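Local coordinates for protein Nrps/pks (Streptomyces albus, PDB 4OPE) that probably catalyses decarboxylative condensation of acyl chains as a ketosynthase domain of the AT-less type I polyketide synthase that builds oxazolomycin, at residues A[405-408]-A[412-415]. Residues are numbered along the deposited sequence; the frame is centred on the assembly and turned at random.
Sequences RVDA and ALPR
Leu413 lies against the backbone of Arg405 and Val406 and the CB of Asp407 and makes the largest share of this contact. Its N donates a nearly straight hydrogen bond to Arg405 O (2.8 Å, 172° at the hydrogen), and Ala412 CA adds a longer C-H···O approach to the same oxygen at 3.5 Å. With CG anti to its own carbonyl carbon (chi1 -60°), the leucine fork reaches along the facing chain: CD1 meets Val406 O at 3.7 Å, while CD2 touches Asp407 CB at 4.0 Å. A single beta bridge pairs Val406 with Ala412 where the loop between strands 400-401 and 416-422 doubles back on itself as a hairpin-like excursion, its centre about 28 Å from that of the chain, at the surface of the thiolase-fold ketosynthase. An alanine in place of Leu413 would probably keep the backbone bond but strip the methyl contacts from Val406 O and Asp407 CB, opening a gap between the arms. The solvent side is looser: the CB atoms of Val406 and Ala412 point away from the opposite arm, and both residues are exposed. Asp407 OD1 accepts a hydrogen bond from Arg411 N in the connecting turn. The Arg405 side chain leads away from Leu413, and its NE and NH2 hydrogen-bond the carbonyl oxygens of Ala303 and Arg339, respectively.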
# COMPACT_ATOMS: atom_id res chain seq x y z
N ARG A 405 -29.70 -17.73 13.18
CA ARG A 405 -30.76 -18.10 12.27
C ARG A 405 -30.89 -19.63 12.24
O ARG A 405 -29.94 -20.36 12.51
CB ARG A 405 -30.50 -17.51 10.88
CG ARG A 405 -31.16 -16.16 10.70
CD ARG A 405 -30.40 -15.26 9.73
NE ARG A 405 -31.12 -14.03 9.40
CZ ARG A 405 -31.31 -13.00 10.24
NH1 ARG A 405 -30.86 -13.04 11.49
NH2 ARG A 405 -31.97 -11.93 9.82
N VAL A 406 -32.08 -20.09 11.93
CA VAL A 406 -32.36 -21.52 11.86
C VAL A 406 -32.30 -22.00 10.41
O VAL A 406 -32.32 -21.19 9.48
CB VAL A 406 -33.75 -21.81 12.44
CG1 VAL A 406 -33.86 -21.21 13.84
CG2 VAL A 406 -34.86 -21.28 11.51
N ASP A 407 -32.24 -23.32 10.22
CA ASP A 407 -32.31 -23.92 8.87
C ASP A 407 -33.70 -24.55 8.57
O ASP A 407 -34.74 -24.02 9.00
CB ASP A 407 -31.14 -24.90 8.67
CG ASP A 407 -31.20 -26.07 9.61
OD1 ASP A 407 -32.32 -26.39 10.07
OD2 ASP A 407 -30.13 -26.67 9.90
N ALA A 408 -33.73 -25.65 7.81
CA ALA A 408 -34.97 -26.42 7.61
C ALA A 408 -35.29 -27.28 8.84
O ALA A 408 -36.38 -27.19 9.40
CB ALA A 408 -34.86 -27.30 6.37
N ALA A 412 -29.69 -24.25 14.63
CA ALA A 412 -28.91 -23.00 14.61
C ALA A 412 -27.73 -23.02 13.62
O ALA A 412 -26.88 -23.92 13.65
CB ALA A 412 -28.42 -22.66 16.02
N LEU A 413 -27.71 -22.00 12.75
CA LEU A 413 -26.60 -21.76 11.81
C LEU A 413 -25.54 -20.86 12.37
O LEU A 413 -25.84 -20.03 13.22
CB LEU A 413 -27.11 -21.08 10.54
CG LEU A 413 -28.15 -21.93 9.82
CD1 LEU A 413 -28.69 -21.19 8.58
CD2 LEU A 413 -27.52 -23.28 9.48
N PRO A 414 -24.30 -21.03 11.89
CA PRO A 414 -23.23 -20.12 12.27
C PRO A 414 -23.59 -18.69 11.87
O PRO A 414 -24.03 -18.40 10.76
CB PRO A 414 -22.03 -20.63 11.49
CG PRO A 414 -22.31 -22.09 11.27
CD PRO A 414 -23.79 -22.09 11.00
N ARG A 415 -23.43 -17.80 12.83
CA ARG A 415 -23.68 -16.44 12.64
C ARG A 415 -22.80 -15.89 11.54
O ARG A 415 -21.66 -16.38 11.38
CB ARG A 415 -23.39 -15.74 13.93
CG ARG A 415 -24.41 -16.08 14.99
CD ARG A 415 -24.03 -15.36 16.25
NE ARG A 415 -24.86 -15.78 17.34
CZ ARG A 415 -24.79 -16.96 17.95
NH1 ARG A 415 -23.89 -17.86 17.58
NH2 ARG A 415 -25.62 -17.24 18.93